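Local coordinates for lipolytic enzyme, G-D-S-L family (Bacteroides thetaiotaomicron, PDB 7BR2), which metabolizes the drug diltiazem in the gut and belongs to the SGNH (GDSL) family of serine esterases, at residues 44-49 against 229-234; 271-276 against 351-356; 314-319 against 324-329. All blocks are in the same frame, centred on the assembly; numbering follows the deposited sequence.

Contact 1: 44-49 against 229-234; sequences MTRFPN and KDVANM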
loop_
_atom_site.group_PDB
_atom_site.type_symbol
_atom_site.label_atom_id
_atom_site.label_comp_id
_atom_site.label_asym_id
_atom_site.label_seq_id
_atom_site.Cartn_x
_atom_site.Cartn_y
_atom_site.Cartn_z
ATOM N N MET A 44 -9.333 2.465 -5.443
ATOM C CA MET A 44 -9.668 3.236 -6.633
ATOM C C MET A 44 -10.166 2.331 -7.746
ATOM O O MET A 44 -11.008 2.745 -8.549
ATOM C CB MET A 44 -8.452 4.013 -7.160
ATOM C CG MET A 44 -7.817 5.071 -6.242
ATOM S SD MET A 44 -6.135 5.460 -6.794
ATOM C CE MET A 44 -5.840 7.030 -5.948
ATOM N N THR A 45 -9.647 1.107 -7.825
ATOM C CA THR A 45 -10.049 0.234 -8.921
ATOM C C THR A 45 -11.177 -0.722 -8.553
ATOM O O THR A 45 -11.996 -1.052 -9.414
ATOM C CB THR A 45 -8.840 -0.535 -9.441
ATOM O OG1 THR A 45 -8.210 -1.205 -8.342
ATOM C CG2 THR A 45 -7.866 0.434 -10.054
ATOM N N ARG A 46 -11.206 -1.228 -7.315
ATOM C CA ARG A 46 -12.249 -2.143 -6.854
ATOM C C ARG A 46 -13.551 -1.422 -6.461
ATOM O O ARG A 46 -14.645 -1.988 -6.612
ATOM C CB ARG A 46 -11.727 -2.980 -5.697
ATOM C CG ARG A 46 -12.558 -4.233 -5.395
ATOM C CD ARG A 46 -12.538 -5.232 -6.543
ATOM N NE ARG A 46 -11.189 -5.333 -7.065
ATOM C CZ ARG A 46 -10.308 -6.246 -6.673
ATOM N NH1 ARG A 46 -10.639 -7.112 -5.731
ATOM N NH2 ARG A 46 -9.082 -6.254 -7.187
ATOM N N PHE A 47 -13.479 -0.214 -5.886
ATOM C CA PHE A 47 -14.673 0.532 -5.488
ATOM C C PHE A 47 -14.655 1.895 -6.177
ATOM O O PHE A 47 -14.574 2.935 -5.509
ATOM C CB PHE A 47 -14.742 0.667 -3.969
ATOM C CG PHE A 47 -14.636 -0.640 -3.258
ATOM C CD1 PHE A 47 -15.639 -1.599 -3.366
ATOM C CD2 PHE A 47 -13.503 -0.941 -2.527
ATOM C CE1 PHE A 47 -15.521 -2.817 -2.727
ATOM C CE2 PHE A 47 -13.384 -2.163 -1.882
ATOM C CZ PHE A 47 -14.390 -3.100 -1.985
ATOM N N PRO A 48 -14.774 1.921 -7.511
ATOM C CA PRO A 48 -14.561 3.179 -8.252
ATOM C C PRO A 48 -15.577 4.265 -7.953
ATOM O O PRO A 48 -15.283 5.453 -8.188
ATOM C CB PRO A 48 -14.652 2.740 -9.717
ATOM C CG PRO A 48 -15.566 1.514 -9.679
ATOM C CD PRO A 48 -15.184 0.807 -8.398
ATOM N N ASN A 49 -16.750 3.918 -7.432
ATOM C CA ASN A 49 -17.765 4.903 -7.105
ATOM C C ASN A 49 -17.762 5.260 -5.630
ATOM O O ASN A 49 -18.695 5.915 -5.158
ATOM C CB ASN A 49 -19.153 4.402 -7.504
ATOM C CG ASN A 49 -19.233 3.995 -8.967
ATOM O OD1 ASN A 49 -19.091 4.822 -9.867
ATOM N ND2 ASN A 49 -19.499 2.713 -9.210
ATOM N N LYS A 229 -12.326 -12.296 -2.223
ATOM C CA LYS A 229 -13.361 -11.658 -3.015
ATOM C C LYS A 229 -12.867 -11.346 -4.420
ATOM O O LYS A 229 -11.777 -10.798 -4.614
ATOM C CB LYS A 229 -13.867 -10.408 -2.297
ATOM C CG LYS A 229 -14.580 -10.767 -0.998
ATOM C CD LYS A 229 -15.183 -9.555 -0.321
ATOM C CE LYS A 229 -15.787 -9.921 1.035
ATOM N NZ LYS A 229 -16.162 -8.705 1.837
ATOM N N ASP A 230 -13.685 -11.701 -5.399
ATOM C CA ASP A 230 -13.293 -11.699 -6.797
ATOM C C ASP A 230 -13.559 -10.337 -7.411
ATOM O O ASP A 230 -14.519 -9.650 -7.051
ATOM C CB ASP A 230 -14.106 -12.743 -7.568
ATOM C CG ASP A 230 -13.545 -14.139 -7.440
ATOM O OD1 ASP A 230 -12.386 -14.288 -7.030
ATOM O OD2 ASP A 230 -14.292 -15.098 -7.729
ATOM N N VAL A 231 -12.727 -9.975 -8.383
ATOM C CA VAL A 231 -13.016 -8.802 -9.199
ATOM C C VAL A 231 -14.361 -8.974 -9.889
ATOM O O VAL A 231 -15.266 -8.142 -9.760
ATOM C CB VAL A 231 -11.893 -8.575 -10.226
ATOM C CG1 VAL A 231 -12.205 -7.369 -11.089
ATOM C CG2 VAL A 231 -10.534 -8.454 -9.537
ATOM N N ALA A 232 -14.517 -10.088 -10.593
ATOM C CA ALA A 232 -15.779 -10.504 -11.183
ATOM C C ALA A 232 -15.667 -11.993 -11.475
ATOM O O ALA A 232 -14.570 -12.541 -11.600
ATOM C CB ALA A 232 -16.111 -9.712 -12.453
ATOM N N ASN A 233 -16.815 -12.649 -11.554
ATOM C CA ASN A 233 -16.865 -14.096 -11.769
ATOM C C ASN A 233 -18.016 -14.359 -12.732
ATOM O O ASN A 233 -19.187 -14.281 -12.348
ATOM C CB ASN A 233 -17.047 -14.833 -10.442
ATOM C CG ASN A 233 -16.624 -16.300 -10.513
ATOM O OD1 ASN A 233 -16.479 -16.864 -11.589
ATOM N ND2 ASN A 233 -16.453 -16.925 -9.353
ATOM N N MET A 234 -17.690 -14.627 -13.990
ATOM C CA MET A 234 -18.715 -14.871 -14.990
ATOM C C MET A 234 -18.549 -16.275 -15.562
ATOM O O MET A 234 -17.428 -16.738 -15.817
ATOM C CB MET A 234 -18.675 -13.836 -16.116
ATOM C CG MET A 234 -17.462 -13.965 -16.997
ATOM S SD MET A 234 -17.040 -12.429 -17.811
ATOM C CE MET A 234 -15.546 -12.023 -16.914
#

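Contact 2: 271-276 against 351-356; sequences PYPLDT and TIMHLN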
loop_
_atom_site.group_PDB
_atom_site.type_symbol
_atom_site.label_atom_id
_atom_site.label_comp_id
_atom_site.label_asym_id
_atom_site.label_seq_id
_atom_site.Cartn_x
_atom_site.Cartn_y
_atom_site.Cartn_z
ATOM N N PRO A 271 -9.692 -4.622 -12.832
ATOM C CA PRO A 271 -8.640 -5.444 -12.217
ATOM C C PRO A 271 -7.628 -4.581 -11.477
ATOM O O PRO A 271 -7.465 -3.387 -11.745
ATOM C CB PRO A 271 -7.990 -6.156 -13.406
ATOM C CG PRO A 271 -8.248 -5.256 -14.572
ATOM C CD PRO A 271 -9.600 -4.631 -14.305
ATOM N N TYR A 272 -6.938 -5.207 -10.533
ATOM C CA TYR A 272 -5.884 -4.512 -9.812
ATOM C C TYR A 272 -4.642 -4.451 -10.681
ATOM O O TYR A 272 -4.158 -5.498 -11.128
ATOM C CB TYR A 272 -5.553 -5.196 -8.503
ATOM C CG TYR A 272 -4.641 -4.348 -7.658
ATOM C CD1 TYR A 272 -5.159 -3.349 -6.833
ATOM C CD2 TYR A 272 -3.256 -4.506 -7.716
ATOM C CE1 TYR A 272 -4.327 -2.555 -6.065
ATOM C CE2 TYR A 272 -2.416 -3.714 -6.952
ATOM C CZ TYR A 272 -2.958 -2.736 -6.134
ATOM O OH TYR A 272 -2.124 -1.951 -5.367
ATOM N N PRO A 273 -4.128 -3.263 -10.985
ATOM C CA PRO A 273 -2.946 -3.153 -11.841
ATOM C C PRO A 273 -1.658 -3.203 -11.039
ATOM O O PRO A 273 -1.545 -2.635 -9.949
ATOM C CB PRO A 273 -3.151 -1.796 -12.524
ATOM C CG PRO A 273 -3.891 -1.010 -11.526
ATOM C CD PRO A 273 -4.742 -1.956 -10.713
ATOM N N LEU A 274 -0.672 -3.901 -11.606
ATOM C CA LEU A 274 0.607 -4.142 -10.953
ATOM C C LEU A 274 1.717 -3.503 -11.769
ATOM O O LEU A 274 1.854 -3.770 -12.969
ATOM C CB LEU A 274 0.860 -5.643 -10.786
ATOM C CG LEU A 274 -0.120 -6.315 -9.826
ATOM C CD1 LEU A 274 -0.086 -7.835 -9.929
ATOM C CD2 LEU A 274 0.114 -5.859 -8.387
ATOM N N ASP A 275 2.483 -2.636 -11.126
ATOM C CA ASP A 275 3.639 -2.030 -11.767
ATOM C C ASP A 275 4.757 -3.065 -11.857
ATOM O O ASP A 275 5.113 -3.696 -10.850
ATOM C CB ASP A 275 4.084 -0.816 -10.958
ATOM C CG ASP A 275 4.893 0.166 -11.773
ATOM O OD1 ASP A 275 5.348 -0.198 -12.878
ATOM O OD2 ASP A 275 5.080 1.301 -11.282
ATOM N N THR A 276 5.311 -3.251 -13.056
ATOM C CA THR A 276 6.383 -4.222 -13.256
ATOM C C THR A 276 7.759 -3.593 -13.197
ATOM O O THR A 276 8.757 -4.313 -13.311
ATOM C CB THR A 276 6.229 -4.934 -14.603
ATOM O OG1 THR A 276 6.349 -3.981 -15.662
ATOM C CG2 THR A 276 4.893 -5.611 -14.693
ATOM N N THR A 351 -3.629 2.878 -16.530
ATOM C CA THR A 351 -3.735 4.333 -16.584
ATOM C C THR A 351 -3.914 4.914 -15.185
ATOM O O THR A 351 -3.213 5.856 -14.783
ATOM C CB THR A 351 -4.910 4.733 -17.471
ATOM O OG1 THR A 351 -4.817 4.069 -18.742
ATOM C CG2 THR A 351 -4.917 6.240 -17.660
ATOM N N ILE A 352 -4.863 4.350 -14.434
ATOM C CA ILE A 352 -5.098 4.791 -13.057
ATOM C C ILE A 352 -3.852 4.595 -12.193
ATOM O O ILE A 352 -3.518 5.442 -11.356
ATOM C CB ILE A 352 -6.311 4.055 -12.474
ATOM C CG1 ILE A 352 -7.574 4.565 -13.166
ATOM C CG2 ILE A 352 -6.399 4.274 -10.965
ATOM C CD1 ILE A 352 -8.657 3.550 -13.225
ATOM N N MET A 353 -3.156 3.470 -12.377
ATOM C CA MET A 353 -1.967 3.169 -11.581
ATOM C C MET A 353 -0.884 4.218 -11.792
ATOM O O MET A 353 -0.227 4.650 -10.835
ATOM C CB MET A 353 -1.438 1.775 -11.947
ATOM C CG MET A 353 -0.120 1.380 -11.300
ATOM S SD MET A 353 0.659 -0.064 -12.097
ATOM C CE MET A 353 1.484 0.658 -13.516
ATOM N N HIS A 354 -0.670 4.619 -13.047
ATOM C CA HIS A 354 0.342 5.626 -13.349
ATOM C C HIS A 354 -0.040 6.985 -12.772
ATOM O O HIS A 354 0.809 7.689 -12.201
ATOM C CB HIS A 354 0.544 5.728 -14.860
ATOM C CG HIS A 354 1.201 4.532 -15.472
ATOM N ND1 HIS A 354 2.347 3.965 -14.953
ATOM C CD2 HIS A 354 0.890 3.814 -16.579
ATOM C CE1 HIS A 354 2.709 2.942 -15.711
ATOM N NE2 HIS A 354 1.838 2.826 -16.699
ATOM N N LEU A 355 -1.315 7.379 -12.935
ATOM C CA LEU A 355 -1.788 8.613 -12.306
ATOM C C LEU A 355 -1.526 8.600 -10.805
ATOM O O LEU A 355 -1.056 9.602 -10.226
ATOM C CB LEU A 355 -3.282 8.798 -12.591
ATOM C CG LEU A 355 -3.616 9.124 -14.054
ATOM C CD1 LEU A 355 -5.098 8.952 -14.338
ATOM C CD2 LEU A 355 -3.168 10.538 -14.412
ATOM N N ASN A 356 -1.802 7.456 -10.161
ATOM C CA ASN A 356 -1.638 7.340 -8.717
ATOM C C ASN A 356 -0.174 7.444 -8.315
ATOM O O ASN A 356 0.144 8.003 -7.260
ATOM C CB ASN A 356 -2.232 6.021 -8.238
ATOM C CG ASN A 356 -2.153 5.861 -6.738
ATOM O OD1 ASN A 356 -2.607 6.729 -5.988
ATOM N ND2 ASN A 356 -1.552 4.756 -6.285
#

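Contact 3: 314-319 against 324-329; sequences YKLLID and GTWDAA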
loop_
_atom_site.group_PDB
_atom_site.type_symbol
_atom_site.label_atom_id
_atom_site.label_comp_id
_atom_site.label_asym_id
_atom_site.label_seq_id
_atom_site.Cartn_x
_atom_site.Cartn_y
_atom_site.Cartn_z
ATOM N N TYR A 314 -9.663 -21.663 -29.027
ATOM C CA TYR A 314 -10.275 -20.382 -29.285
ATOM C C TYR A 314 -9.275 -19.272 -28.998
ATOM O O TYR A 314 -8.335 -19.420 -28.201
ATOM C CB TYR A 314 -11.557 -20.191 -28.431
ATOM C CG TYR A 314 -12.714 -21.133 -28.780
ATOM C CD1 TYR A 314 -12.700 -22.461 -28.380
ATOM C CD2 TYR A 314 -13.819 -20.688 -29.508
ATOM C CE1 TYR A 314 -13.746 -23.325 -28.695
ATOM C CE2 TYR A 314 -14.873 -21.552 -29.827
ATOM C CZ TYR A 314 -14.822 -22.869 -29.418
ATOM O OH TYR A 314 -15.850 -23.734 -29.724
ATOM N N LYS A 315 -9.488 -18.164 -29.689
ATOM C CA LYS A 315 -8.760 -16.927 -29.496
ATOM C C LYS A 315 -9.681 -15.960 -28.776
ATOM O O LYS A 315 -10.828 -15.753 -29.199
ATOM C CB LYS A 315 -8.291 -16.338 -30.815
ATOM C CG LYS A 315 -7.350 -15.182 -30.616
ATOM C CD LYS A 315 -6.845 -14.646 -31.933
ATOM C CE LYS A 315 -7.614 -15.165 -33.129
ATOM N NZ LYS A 315 -6.745 -15.147 -34.345
ATOM N N LEU A 316 -9.196 -15.442 -27.650
ATOM C CA LEU A 316 -9.934 -14.482 -26.849
ATOM C C LEU A 316 -9.610 -13.081 -27.337
ATOM O O LEU A 316 -8.438 -12.700 -27.395
ATOM C CB LEU A 316 -9.579 -14.612 -25.372
ATOM C CG LEU A 316 -10.105 -13.457 -24.517
ATOM C CD1 LEU A 316 -11.629 -13.377 -24.557
ATOM C CD2 LEU A 316 -9.599 -13.575 -23.098
ATOM N N LEU A 317 -10.647 -12.331 -27.698
ATOM C CA LEU A 317 -10.537 -10.918 -28.013
ATOM C C LEU A 317 -11.488 -10.134 -27.120
ATOM O O LEU A 317 -12.590 -10.595 -26.819
ATOM C CB LEU A 317 -10.864 -10.639 -29.483
ATOM C CG LEU A 317 -10.011 -11.286 -30.576
ATOM C CD1 LEU A 317 -10.661 -12.558 -31.044
ATOM C CD2 LEU A 317 -9.834 -10.332 -31.737
ATOM N N ILE A 318 -11.051 -8.970 -26.660
ATOM C CA ILE A 318 -11.913 -8.077 -25.901
ATOM C C ILE A 318 -11.844 -6.726 -26.585
ATOM O O ILE A 318 -10.746 -6.184 -26.778
ATOM C CB ILE A 318 -11.497 -7.976 -24.428
ATOM C CG1 ILE A 318 -11.489 -9.372 -23.792
ATOM C CG2 ILE A 318 -12.459 -7.041 -23.670
ATOM C CD1 ILE A 318 -11.325 -9.388 -22.286
ATOM N N ASP A 319 -13.003 -6.197 -26.978
ATOM C CA ASP A 319 -13.066 -4.963 -27.760
ATOM C C ASP A 319 -12.140 -5.028 -28.976
ATOM O O ASP A 319 -11.463 -4.059 -29.324
ATOM C CB ASP A 319 -12.759 -3.739 -26.893
ATOM C CG ASP A 319 -13.978 -3.245 -26.142
ATOM O OD1 ASP A 319 -15.056 -3.852 -26.308
ATOM O OD2 ASP A 319 -13.856 -2.245 -25.399
ATOM N N GLY A 324 -5.069 -13.666 -26.223
ATOM C CA GLY A 324 -4.312 -14.899 -26.257
ATOM C C GLY A 324 -5.168 -16.020 -26.811
ATOM O O GLY A 324 -6.309 -15.818 -27.256
ATOM N N THR A 325 -4.599 -17.217 -26.774
ATOM C CA THR A 325 -5.284 -18.402 -27.264
ATOM C C THR A 325 -5.320 -19.457 -26.170
ATOM O O THR A 325 -4.320 -19.699 -25.484
ATOM C CB THR A 325 -4.609 -18.942 -28.530
ATOM O OG1 THR A 325 -4.686 -17.949 -29.561
ATOM C CG2 THR A 325 -5.303 -20.201 -29.019
ATOM N N TRP A 326 -6.489 -20.067 -26.001
ATOM C CA TRP A 326 -6.697 -21.080 -24.981
ATOM C C TRP A 326 -7.456 -22.252 -25.586
ATOM O O TRP A 326 -8.245 -22.090 -26.524
ATOM C CB TRP A 326 -7.496 -20.536 -23.786
ATOM C CG TRP A 326 -6.748 -19.659 -22.801
ATOM C CD1 TRP A 326 -6.163 -20.050 -21.628
ATOM C CD2 TRP A 326 -6.534 -18.245 -22.898
ATOM N NE1 TRP A 326 -5.595 -18.969 -20.996
ATOM C CE2 TRP A 326 -5.806 -17.851 -21.757
ATOM C CE3 TRP A 326 -6.880 -17.274 -23.845
ATOM C CZ2 TRP A 326 -5.424 -16.531 -21.539
ATOM C CZ3 TRP A 326 -6.500 -15.968 -23.625
ATOM C CH2 TRP A 326 -5.780 -15.606 -22.483
ATOM N N ASP A 327 -7.237 -23.432 -25.023
ATOM C CA ASP A 327 -8.136 -24.537 -25.296
ATOM C C ASP A 327 -9.379 -24.427 -24.426
ATOM O O ASP A 327 -9.330 -23.946 -23.289
ATOM C CB ASP A 327 -7.468 -25.882 -25.064
ATOM C CG ASP A 327 -8.362 -27.021 -25.476
ATOM O OD1 ASP A 327 -9.269 -27.368 -24.688
ATOM O OD2 ASP A 327 -8.203 -27.526 -26.609
ATOM N N ALA A 328 -10.506 -24.884 -24.975
ATOM C CA ALA A 328 -11.768 -24.759 -24.259
ATOM C C ALA A 328 -11.820 -25.580 -22.980
ATOM O O ALA A 328 -12.714 -25.345 -22.161
ATOM C CB ALA A 328 -12.931 -25.144 -25.163
ATOM N N ALA A 329 -10.896 -26.516 -22.773
ATOM C CA ALA A 329 -10.771 -27.122 -21.454
ATOM C C ALA A 329 -10.364 -26.073 -20.424
ATOM O O ALA A 329 -10.944 -25.994 -19.332
ATOM C CB ALA A 329 -9.767 -28.274 -21.493
#

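Contact 1: 44-49 against 229-234
Arg46 meets Val231 with the flat of its guanidinium, at the place where helix 35-46 of the SGNH hydrolase fold ends beside the lead-in to strand 232-237, a strand of a small mixed sheet. The contact illustrates how a charged side chain can offer the flat face of its guanidinium to a methyl group in a buried interface. One methyl of the valine, CG2, sits 3.5 Å above the guanidinium plane, displaced toward the rim on the NH2 side, so that Arg46 NH2 is its closest neighbour at 3.5 Å and CZ follows at 3.6 Å. The two side chains cross at about a right angle. Val231 holds CG2 beside its backbone N and turns CG1 opposite that atom (chi1 179°), which leaves CG2 to face the arginine. Arg46 reaches across by leaving the helix with CG opposite its backbone N (chi1 -163°) and then bending at both chi2 and chi3; the bent chain also passes over the ring of Phe47, with CG 4.0 Å above one face. Its strongest polar partner lies elsewhere: NH2 donates to the carbonyl of Met300, and the side chain also rests on Ala269 and Tyr272. With an alanine here the carbonyl of Met300 would probably lose this donor, and a gap would be likely to open beside the Val231 methyl. On the strand side, Val231 is paired through its backbone with Thr302. Toward Lys229 the approach is looser, an oblique one in which Arg46 NH1 stops 4.0 Å from Lys229 O.

Contact 2: 271-276 against 351-356
The loop that follows strand 260-267 runs past the long helix 344-377, and Pro273 and Asp275 of that loop receive Met353 of the helix. It is a clear case of a flexible thioether fitted to an irregular backbone. Near its root the methionine packs against a ring: Met353 CB lies 3.7 Å from Pro273 CG, the two side chains sliding past each other in opposite directions. Further out, CG stands opposite the backbone N (chi1 174°) and the chain runs on extended to the sulfur, which comes to rest against the peptide link between Leu274 and Asp275. Here Met353 SD is 3.6 Å from Leu274 C and 3.3 Å from Asp275 N. That amide is already spoken for, since it bonds to Gln287 OE1, while the amide of Leu274 bonds to the hydroxyl of Tyr346, a residue of the same helix as Met353. A bend at chi3 (82°) then sets the terminal methyl against the aspartate, whose side chain crosses the methionine at about a right angle. The carboxylate keeps its polar partners nearby: OD2 forms a salt bridge with Arg279 and OD1 accepts from the amide of Ile277. Met353 SD lies 3.7 Å from Asp275 CB, while Met353 CE reaches the carboxylate itself, 3.9 Å from Asp275 CG.

Contact 3: 314-319 against 324-329
Two backbone bonds close a ring between Tyr314 and Trp326: Tyr314 N donates to Trp326 O at 2.9 Å and almost straight (174°), and Trp326 N returns a bond to Tyr314 O at 2.9 Å. A third, from Leu316 N to Gly324 O, is of the same length. Between them, in the non-hydrogen-bonded pair Lys315 and Thr325, Thr325 CA makes a CA-H...O contact with Tyr314 O and Lys315 CA one with Gly324 O. This ladder is the antiparallel beta hairpin of strands 313-318 and 321-327, at the edge of a five-stranded antiparallel sheet, with strand 443-449 on the other flank of 313-318. The short segments 314-318 and 324-327 run at 136° to each other, short of exactly antiparallel. On the face carrying Tyr314, Leu316 and Trp326, the indole swings back beside Gly324, which has no side chain to obstruct it, and its CZ3 corner obliquely meets Leu316 CB at 3.8 Å. Asp327 is the N-cap of helix 328-333, its OD1 accepting from Ala329 N at 2.7 Å on the anti side of the carboxylate, a little out of its plane. In that first turn Ala328 CB lies 4.1 Å from Tyr314 CE1.

How the contacts relate
Contacts 1 and 2 are neighbours, their centres 14 Å apart, and their residues touch along helix 35-46. Met44 CE lies 3.2 Å from Asn356 OD1, Thr45 CG2 is 4.0 Å from Pro273 CD, and Arg46 NH2 is 3.9 Å from Tyr272 CB, so the end of helix 35-46 packs against both the loop and helix 344-377. Contact 3 stands apart, its centre about 22 Å from that of contact 1 and 24 Å from that of contact 2, though in sequence it is nested within the loop that contact 2 closes. None of the segments includes Ser28, Asp204 or His207, whose arrangement is consistent with the catalytic triad of an SGNH esterase.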